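Local coordinates for protein glutamine amido transferase (Methylobacillus flagellatus, PDB 3M3P) that belongs to the glutamine amidotransferase family, with a mixed beta-sheet flanked by helices as its framework, at residues Ser60-Leu65 and Gly101-Ser106; Ala160-Val165 and Phe173-Glu178; Gly21-Gly26 and His231-Trp236. One frame throughout, in Å; residues are numbered along the deposited sequence.

Contact 1 of 3, residues Ser60-Leu65 and Gly101-Ser106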
loop_
_atom_site.group_PDB
_atom_site.type_symbol
_atom_site.label_atom_id
_atom_site.label_comp_id
_atom_site.label_asym_id
_atom_site.label_seq_id
_atom_site.Cartn_x
_atom_site.Cartn_y
_atom_site.Cartn_z
ATOM N N SER A 60 3.094 -12.341 -7.279
ATOM C CA SER A 60 1.665 -12.296 -7.230
ATOM C C SER A 60 1.172 -12.707 -5.853
ATOM O O SER A 60 1.701 -13.639 -5.227
ATOM C CB SER A 60 1.066 -13.252 -8.270
ATOM O OG SER A 60 -0.330 -13.444 -8.094
ATOM N N ALA A 61 0.084 -12.081 -5.395
ATOM C CA ALA A 61 -0.588 -12.490 -4.200
ATOM C C ALA A 61 -1.023 -13.962 -4.232
ATOM O O ALA A 61 -1.322 -14.546 -3.170
ATOM C CB ALA A 61 -1.845 -11.621 -3.981
ATOM N N ASN A 62 -1.112 -14.544 -5.430
ATOM C CA ASN A 62 -1.526 -15.940 -5.601
ATOM C C ASN A 62 -0.377 -16.940 -5.585
ATOM O O ASN A 62 -0.596 -18.149 -5.696
ATOM C CB ASN A 62 -2.337 -16.119 -6.877
ATOM C CG ASN A 62 -3.587 -15.230 -6.884
ATOM O OD1 ASN A 62 -4.287 -15.123 -5.877
ATOM N ND2 ASN A 62 -3.845 -14.588 -8.013
ATOM N N ASP A 63 0.841 -16.449 -5.478
ATOM C CA ASP A 63 2.015 -17.333 -5.543
ATOM C C ASP A 63 2.122 -18.161 -4.274
ATOM O O ASP A 63 1.698 -17.781 -3.183
ATOM C CB ASP A 63 3.291 -16.507 -5.778
ATOM C CG ASP A 63 3.432 -15.939 -7.204
ATOM O OD1 ASP A 63 2.701 -16.378 -8.070
ATOM O OD2 ASP A 63 4.323 -15.056 -7.348
ATOM N N ASP A 64 2.707 -19.332 -4.416
ATOM C CA ASP A 64 2.782 -20.338 -3.350
ATOM C C ASP A 64 4.094 -20.173 -2.590
ATOM O O ASP A 64 5.135 -20.771 -2.923
ATOM C CB ASP A 64 2.698 -21.713 -4.023
ATOM C CG ASP A 64 2.609 -22.838 -3.086
ATOM O OD1 ASP A 64 2.306 -22.675 -1.893
ATOM O OD2 ASP A 64 2.763 -23.994 -3.630
ATOM N N LEU A 65 4.050 -19.296 -1.602
ATOM C CA LEU A 65 5.228 -18.886 -0.831
ATOM C C LEU A 65 5.143 -19.400 0.599
ATOM O O LEU A 65 4.030 -19.561 1.140
ATOM C CB LEU A 65 5.378 -17.367 -0.864
ATOM C CG LEU A 65 5.770 -16.921 -2.305
ATOM C CD1 LEU A 65 5.324 -15.597 -2.655
ATOM C CD2 LEU A 65 7.309 -17.166 -2.523
ATOM N N GLY A 101 -11.344 -11.568 -0.291
ATOM C CA GLY A 101 -11.284 -11.115 -1.647
ATOM C C GLY A 101 -10.384 -12.004 -2.515
ATOM O O GLY A 101 -9.672 -12.916 -2.055
ATOM N N GLU A 102 -10.382 -11.720 -3.811
ATOM C CA GLU A 102 -9.582 -12.473 -4.792
ATOM C C GLU A 102 -8.706 -11.495 -5.582
ATOM O O GLU A 102 -9.027 -10.295 -5.693
ATOM C CB GLU A 102 -10.490 -13.243 -5.783
ATOM C CG GLU A 102 -11.428 -12.369 -6.606
ATOM C CD GLU A 102 -12.320 -13.111 -7.572
ATOM O OE1 GLU A 102 -12.148 -14.339 -7.762
ATOM O OE2 GLU A 102 -13.178 -12.423 -8.148
ATOM N N VAL A 103 -7.621 -12.013 -6.114
ATOM C CA VAL A 103 -6.662 -11.221 -6.878
ATOM C C VAL A 103 -6.550 -11.853 -8.232
ATOM O O VAL A 103 -6.279 -13.051 -8.366
ATOM C CB VAL A 103 -5.284 -11.172 -6.198
ATOM C CG1 VAL A 103 -4.300 -10.395 -7.044
ATOM C CG2 VAL A 103 -5.452 -10.498 -4.826
ATOM N N THR A 104 -6.826 -11.055 -9.274
ATOM C CA THR A 104 -6.894 -11.558 -10.627
ATOM C C THR A 104 -6.065 -10.685 -11.570
ATOM O O THR A 104 -5.735 -9.540 -11.248
ATOM C CB THR A 104 -8.389 -11.571 -11.113
ATOM O OG1 THR A 104 -8.938 -10.242 -10.991
ATOM C CG2 THR A 104 -9.212 -12.575 -10.314
ATOM N N ASP A 105 -5.770 -11.206 -12.749
ATOM C CA ASP A 105 -5.039 -10.449 -13.764
ATOM C C ASP A 105 -5.897 -9.303 -14.318
ATOM O O ASP A 105 -7.045 -9.472 -14.705
ATOM C CB ASP A 105 -4.611 -11.346 -14.940
ATOM C CG ASP A 105 -3.596 -12.370 -14.539
ATOM O OD1 ASP A 105 -2.626 -12.017 -13.840
ATOM O OD2 ASP A 105 -3.711 -13.544 -15.021
ATOM N N SER A 106 -5.319 -8.123 -14.366
ATOM C CA SER A 106 -5.984 -6.981 -14.963
ATOM C C SER A 106 -6.031 -7.105 -16.480
ATOM O O SER A 106 -5.032 -7.499 -17.072
ATOM C CB SER A 106 -5.223 -5.704 -14.635
ATOM O OG SER A 106 -5.154 -5.472 -13.234
HETATM O O HOH W 1 -6.918 -14.619 -5.316
#

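Contact 2 of 3, residues Ala160-Val165 and Phe173-Glu178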
loop_
_atom_site.group_PDB
_atom_site.type_symbol
_atom_site.label_atom_id
_atom_site.label_comp_id
_atom_site.label_asym_id
_atom_site.label_seq_id
_atom_site.Cartn_x
_atom_site.Cartn_y
_atom_site.Cartn_z
ATOM N N ALA A 160 -10.733 -0.303 -11.525
ATOM C CA ALA A 160 -11.771 0.267 -10.699
ATOM C C ALA A 160 -11.395 0.221 -9.223
ATOM O O ALA A 160 -11.770 1.112 -8.458
ATOM C CB ALA A 160 -13.062 -0.470 -10.949
ATOM N N ASN A 161 -10.709 -0.817 -8.781
ATOM C CA ASN A 161 -10.452 -1.079 -7.366
ATOM C C ASN A 161 -9.125 -0.513 -6.915
ATOM O O ASN A 161 -8.148 -1.243 -6.669
ATOM C CB ASN A 161 -10.626 -2.593 -7.105
ATOM C CG ASN A 161 -12.037 -2.990 -7.200
ATOM O OD1 ASN A 161 -12.947 -2.108 -7.162
ATOM N ND2 ASN A 161 -12.269 -4.280 -7.264
ATOM N N GLN A 162 -9.025 0.805 -6.838
ATOM C CA GLN A 162 -7.820 1.446 -6.365
ATOM C C GLN A 162 -7.643 1.467 -4.851
ATOM O O GLN A 162 -6.494 1.413 -4.362
ATOM C CB GLN A 162 -7.613 2.858 -6.923
ATOM C CG GLN A 162 -7.471 2.914 -8.405
ATOM C CD GLN A 162 -6.133 2.424 -8.884
ATOM O OE1 GLN A 162 -5.191 2.281 -8.109
ATOM N NE2 GLN A 162 -6.025 2.264 -10.169
ATOM N N ALA A 163 -8.695 1.591 -4.067
ATOM C CA ALA A 163 -8.561 1.653 -2.585
ATOM C C ALA A 163 -9.884 1.279 -1.974
ATOM O O ALA A 163 -10.989 1.470 -2.553
ATOM C CB ALA A 163 -8.062 3.009 -2.113
ATOM N N TYR A 164 -9.819 0.750 -0.779
ATOM C CA TYR A 164 -10.988 0.454 0.036
ATOM C C TYR A 164 -10.603 0.689 1.492
ATOM O O TYR A 164 -9.416 0.616 1.846
ATOM C CB TYR A 164 -11.471 -1.015 -0.157
ATOM C CG TYR A 164 -10.407 -2.018 0.166
ATOM C CD1 TYR A 164 -10.142 -2.432 1.500
ATOM C CD2 TYR A 164 -9.556 -2.475 -0.830
ATOM C CE1 TYR A 164 -9.068 -3.246 1.777
ATOM C CE2 TYR A 164 -8.488 -3.327 -0.553
ATOM C CZ TYR A 164 -8.254 -3.696 0.736
ATOM O OH TYR A 164 -7.171 -4.497 1.066
ATOM N N VAL A 165 -11.605 0.872 2.350
ATOM C CA VAL A 165 -11.422 0.949 3.801
ATOM C C VAL A 165 -12.304 -0.059 4.480
ATOM O O VAL A 165 -13.435 -0.314 4.042
ATOM C CB VAL A 165 -11.640 2.389 4.400
ATOM C CG1 VAL A 165 -10.462 3.358 4.040
ATOM C CG2 VAL A 165 -13.025 2.977 4.016
ATOM N N PHE A 173 -4.547 -0.107 -0.769
ATOM C CA PHE A 173 -4.350 0.613 -2.032
ATOM C C PHE A 173 -3.742 -0.302 -3.067
ATOM O O PHE A 173 -2.844 -1.098 -2.752
ATOM C CB PHE A 173 -3.373 1.768 -1.823
ATOM C CG PHE A 173 -3.947 2.958 -1.079
ATOM C CD1 PHE A 173 -4.605 3.954 -1.725
ATOM C CD2 PHE A 173 -3.789 3.054 0.317
ATOM C CE1 PHE A 173 -5.112 5.044 -1.027
ATOM C CE2 PHE A 173 -4.277 4.171 1.024
ATOM C CZ PHE A 173 -4.979 5.115 0.341
ATOM N N GLN A 174 -4.168 -0.105 -4.323
ATOM C CA GLN A 174 -3.493 -0.712 -5.469
ATOM C C GLN A 174 -2.298 0.076 -5.892
ATOM O O GLN A 174 -1.320 -0.474 -6.402
ATOM C CB GLN A 174 -4.481 -0.934 -6.614
ATOM C CG GLN A 174 -3.901 -1.737 -7.776
ATOM C CD GLN A 174 -3.463 -3.101 -7.343
ATOM O OE1 GLN A 174 -4.277 -4.032 -7.122
ATOM N NE2 GLN A 174 -2.121 -3.286 -7.247
ATOM N N CYS A 175 -2.386 1.385 -5.782
ATOM C CA CYS A 175 -1.342 2.312 -6.114
ATOM C C CYS A 175 -0.314 2.393 -4.973
ATOM O O CYS A 175 -0.504 1.793 -3.906
ATOM C CB CYS A 175 -1.959 3.689 -6.359
ATOM S SG CYS A 175 -2.885 4.371 -4.984
ATOM N N HIS A 176 0.782 3.127 -5.212
ATOM C CA HIS A 176 1.852 3.331 -4.279
ATOM C C HIS A 176 1.747 4.747 -3.742
ATOM O O HIS A 176 2.228 5.695 -4.385
ATOM C CB HIS A 176 3.207 3.178 -4.969
ATOM C CG HIS A 176 3.551 1.782 -5.374
ATOM N ND1 HIS A 176 4.190 0.919 -4.502
ATOM C CD2 HIS A 176 3.420 1.130 -6.553
ATOM C CE1 HIS A 176 4.412 -0.234 -5.130
ATOM N NE2 HIS A 176 3.930 -0.139 -6.363
ATOM N N ILE A 177 1.187 4.886 -2.557
ATOM C CA ILE A 177 1.135 6.209 -1.941
ATOM C C ILE A 177 2.412 6.534 -1.170
ATOM O O ILE A 177 2.585 7.675 -0.701
ATOM C CB ILE A 177 -0.077 6.431 -1.013
ATOM C CG1 ILE A 177 -0.104 5.540 0.205
ATOM C CG2 ILE A 177 -1.423 6.297 -1.862
ATOM C CD1 ILE A 177 -1.136 6.018 1.269
ATOM N N GLU A 178 3.343 5.562 -1.123
ATOM C CA GLU A 178 4.626 5.723 -0.387
ATOM C C GLU A 178 5.787 6.311 -1.204
ATOM O O GLU A 178 6.886 6.531 -0.675
ATOM C CB GLU A 178 5.084 4.404 0.194
ATOM C CG GLU A 178 5.729 3.453 -0.727
ATOM C CD GLU A 178 4.824 2.702 -1.633
ATOM O OE1 GLU A 178 3.587 2.955 -1.801
ATOM O OE2 GLU A 178 5.393 1.719 -2.229
HETATM O O HOH W 2 -6.930 -3.591 -7.393
#

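Contact 3 of 3, residues Gly21-Gly26 and His231-Trp236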
loop_
_atom_site.group_PDB
_atom_site.type_symbol
_atom_site.label_atom_id
_atom_site.label_comp_id
_atom_site.label_asym_id
_atom_site.label_seq_id
_atom_site.Cartn_x
_atom_site.Cartn_y
_atom_site.Cartn_z
ATOM N N GLY A 21 7.769 5.345 6.052
ATOM C CA GLY A 21 8.837 5.323 7.028
ATOM C C GLY A 21 9.234 6.693 7.502
ATOM O O GLY A 21 9.418 6.912 8.697
ATOM N N ASP A 22 9.401 7.615 6.577
ATOM C CA ASP A 22 9.734 8.970 6.944
ATOM C C ASP A 22 8.619 9.618 7.778
ATOM O O ASP A 22 8.902 10.340 8.720
ATOM C CB ASP A 22 9.962 9.829 5.677
ATOM C CG ASP A 22 11.355 9.698 5.070
ATOM O OD1 ASP A 22 12.084 8.772 5.370
ATOM O OD2 ASP A 22 11.566 10.519 4.128
ATOM N N PHE A 23 7.369 9.308 7.461
ATOM C CA PHE A 23 6.238 9.837 8.179
ATOM C C PHE A 23 6.274 9.330 9.640
ATOM O O PHE A 23 6.146 10.104 10.588
ATOM C CB PHE A 23 4.940 9.446 7.470
ATOM C CG PHE A 23 3.731 9.849 8.223
ATOM C CD1 PHE A 23 3.242 11.166 8.191
ATOM C CD2 PHE A 23 3.090 8.936 9.025
ATOM C CE1 PHE A 23 2.114 11.508 8.992
ATOM C CE2 PHE A 23 2.000 9.316 9.816
ATOM C CZ PHE A 23 1.533 10.571 9.755
ATOM N N LEU A 24 6.496 8.028 9.815
ATOM C CA LEU A 24 6.567 7.497 11.174
ATOM C C LEU A 24 7.734 8.080 11.954
ATOM O O LEU A 24 7.602 8.393 13.144
ATOM C CB LEU A 24 6.615 5.969 11.148
ATOM C CG LEU A 24 5.419 5.193 10.617
ATOM C CD1 LEU A 24 5.690 3.708 10.751
ATOM C CD2 LEU A 24 4.129 5.584 11.291
ATOM N N ALA A 25 8.867 8.254 11.302
ATOM C CA ALA A 25 10.034 8.844 11.966
ATOM C C ALA A 25 9.698 10.261 12.445
ATOM O O ALA A 25 10.035 10.666 13.568
ATOM C CB ALA A 25 11.242 8.866 11.023
ATOM N N GLY A 26 9.008 11.019 11.588
ATOM C CA GLY A 26 8.636 12.384 11.961
ATOM C C GLY A 26 7.612 12.444 13.088
ATOM O O GLY A 26 7.521 13.454 13.768
ATOM N N HIS A 231 -2.010 12.908 4.433
ATOM C CA HIS A 231 -3.359 12.936 4.968
ATOM C C HIS A 231 -3.837 11.492 5.298
ATOM O O HIS A 231 -4.384 11.234 6.359
ATOM C CB HIS A 231 -4.312 13.556 3.924
ATOM C CG HIS A 231 -5.710 13.701 4.405
ATOM N ND1 HIS A 231 -6.645 12.676 4.398
ATOM C CD2 HIS A 231 -6.335 14.784 4.930
ATOM C CE1 HIS A 231 -7.763 13.126 4.941
ATOM N NE2 HIS A 231 -7.610 14.407 5.234
ATOM N N VAL A 232 -3.628 10.561 4.372
ATOM C CA VAL A 232 -4.000 9.159 4.608
ATOM C C VAL A 232 -3.271 8.636 5.839
ATOM O O VAL A 232 -3.869 8.021 6.687
ATOM C CB VAL A 232 -3.655 8.284 3.387
ATOM C CG1 VAL A 232 -3.890 6.817 3.675
ATOM C CG2 VAL A 232 -4.463 8.746 2.140
ATOM N N TYR A 233 -1.955 8.834 5.911
ATOM C CA TYR A 233 -1.159 8.253 6.996
ATOM C C TYR A 233 -1.561 8.851 8.328
ATOM O O TYR A 233 -1.673 8.148 9.336
ATOM C CB TYR A 233 0.324 8.430 6.728
ATOM C CG TYR A 233 0.882 7.659 5.551
ATOM C CD1 TYR A 233 0.379 6.413 5.185
ATOM C CD2 TYR A 233 1.964 8.145 4.864
ATOM C CE1 TYR A 233 0.974 5.697 4.141
ATOM C CE2 TYR A 233 2.549 7.435 3.804
ATOM C CZ TYR A 233 2.069 6.208 3.502
ATOM O OH TYR A 233 2.636 5.448 2.464
ATOM N N ALA A 234 -1.814 10.155 8.353
ATOM C CA ALA A 234 -2.288 10.807 9.571
ATOM C C ALA A 234 -3.609 10.239 10.042
ATOM O O ALA A 234 -3.814 10.048 11.246
ATOM C CB ALA A 234 -2.368 12.342 9.354
ATOM N N ARG A 235 -4.525 9.958 9.137
ATOM C CA ARG A 235 -5.784 9.320 9.539
ATOM C C ARG A 235 -5.514 7.917 10.040
ATOM O O ARG A 235 -6.043 7.498 11.064
ATOM C CB ARG A 235 -6.756 9.294 8.383
ATOM C CG ARG A 235 -8.088 8.631 8.653
ATOM C CD ARG A 235 -8.823 9.198 9.876
ATOM N NE ARG A 235 -10.046 8.415 10.074
ATOM C CZ ARG A 235 -10.051 7.272 10.731
ATOM N NH1 ARG A 235 -8.926 6.836 11.284
ATOM N NH2 ARG A 235 -11.145 6.577 10.837
ATOM N N TRP A 236 -4.704 7.159 9.317
ATOM C CA TRP A 236 -4.465 5.772 9.672
ATOM C C TRP A 236 -3.849 5.580 11.061
ATOM O O TRP A 236 -4.267 4.711 11.824
ATOM C CB TRP A 236 -3.564 5.127 8.602
ATOM C CG TRP A 236 -3.392 3.666 8.876
ATOM C CD1 TRP A 236 -4.308 2.703 8.614
ATOM C CD2 TRP A 236 -2.276 3.014 9.452
ATOM N NE1 TRP A 236 -3.839 1.467 9.013
ATOM C CE2 TRP A 236 -2.581 1.637 9.524
ATOM C CE3 TRP A 236 -1.054 3.466 9.947
ATOM C CZ2 TRP A 236 -1.702 0.707 10.093
ATOM C CZ3 TRP A 236 -0.171 2.529 10.460
ATOM C CH2 TRP A 236 -0.497 1.196 10.538
#

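Contact 1 of 3, residues Ser60-Leu65 and Gly101-Ser106
The carboxamide of Asn-62 meets Val-103 with its edge. ND2 gives a nearly straight hydrogen bond to Val-103 O (2.9 Å, 171° at the hydrogen); the oxygen lies practically in the amide plane of Asn-62, yet the donor stands well above the carbonyl plane of Val-103. The other corner of the same amide reaches that residue through water 1, which donates to Asn-62 OD1 at 2.7 Å and accepts from Val-103 N at 2.8 Å. OD1 also accepts from Lys-97 NZ, consistent with this orientation of the amide. Beside the amide, the methyl CB of Ala-61 packs 3.9 Å from Val-103 CG2 and 4.1 Å from CG1, on ground shared with Leu-90 and Leu-94 of helix 90-98. The loop is stiffened locally: Asn-62 N donates to Ser-60 OG, and Asp-63 N closes back on Ser-60 O at 2.9 Å. While neighbouring Thr-104 pairs with Thr-143 of the outermost strand, the loop takes Val-103 O directly and Val-103 N through water 1. The arrangement is a type I turn combined with an ST turn, docked by an asparagine on the start of strand 103-111.

Contact 2 of 3, residues Ala160-Val165 and Phe173-Glu178
Cys-175 N is buried against Gln-162 without a hydrogen-bond partner anywhere in the model, an odd state for a backbone amide in a protein interior. Gln-162 OE1 is its neighbour across the contact but stays 3.8 Å away, resting instead on Gln-174 CB at 3.6 Å. The Gln-162 chain folds back at its second torsion (chi2 -75°), and its NE2 is taken by Ser-156 and Glu-110, which leaves OE1 turned to the 173-178 segment.

The backbones are joined more conventionally. Gln-162 O accepts from Gln-174 N at 2.8 Å and also takes a CA-H contact from Phe-173 CA at 3.3 Å, so one carbonyl serves two neighbouring residues. One step on, Ala-163 and Phe-173 form an antiparallel non-hydrogen-bonded pair, and Ala-163 CB sits 3.6 Å from Phe-173 CD1. Ile-177 CG2 lies over one face of that ring, toward its rim.

The side chains of Gln-162 and Gln-174 cross at about a right angle, with their amide planes 82° apart. Gln-174 CG lies anti to the backbone N (chi1 -172°), and a bend at the next torsion carries OE1 to water 2, shared with Asn-161 O, and to a bond from Gln-93. Its side chain also touches Cys-89.

Farther along, His-176 ND1 donates to Glu-178 OE2 at 2.7 Å, nearly in the ring plane and on the syn side of the carboxylate. The bond, with the edge-to-face packing of Trp-187 on the imidazole, should restrain the rotation of the ring, which touches Cys-89 as well. Cysteine, histidine and glutamate placed in this way, with the carboxylate accepting from the histidine, are consistent with the Cys-His-Glu triad of related glutamine amidotransferases.

Contact 3 of 3, residues Gly21-Gly26 and His231-Trp236
Phe-23 and Tyr-233 make the tight part of this helix-to-helix contact. Tyr-233 CB lies over one face of the phenyl ring, 3.7 Å from its centroid and only 16° off the normal, a clear CH-pi contact. Its closest carbons are Phe-23 CD2 and CE2, both at 3.6 Å, so the methylene is offset toward that side of the ring. With CG anti to the backbone N (chi1 175°), Phe-23 reaches straight out from helix 18-26 to helix 218-237.

The two rings meet obliquely, centroids 5.7 Å apart and planes at 40°; the side chains slide past each other in opposite directions. The phenol continues inward to bond His-88 through OH and also meets the ring of Phe-20.

On the outer side, Phe-23 CZ still touches the backbone at Ala-234 N, 3.7 Å away. The looser contact is the one between side chains, with Phe-23 CZ 4.3 Å from Ala-234 CB, and both residues remain partly open to solvent.

No hydrogen bond links the segments. Arg-235, on another face of its helix, makes salt bridges with Glu-126 and Asp-168, so the charged ties of this residue run to other parts of the chain. Between these two segments the contact is apolar, van der Waals packing with one CH-pi contact, and so should be insensitive to charge.

In the fold
Contact 2 is the most central, its centre about 7 Å from the centre of the chain; the centres of contacts 3 and 1 lie about 13 and 15 Å from that point, on opposite sides of it. Contacts 1 and 2 reach the same mixed sheet without touching, the first by docking a loop on a strand, the second through strand pairing. Contact 3 joins two helices and reaches contact 2 directly: Tyr-233 packs on Ile-177 and Glu-178, Val-232 on Ile-177 and Phe-173. Contact 1 pairs buried Ala-61 and Val-103 with an exposed asparagine amide; contact 2 sets a backbone bond and a water bridge in the interior; contact 3 is partly buried and apolar.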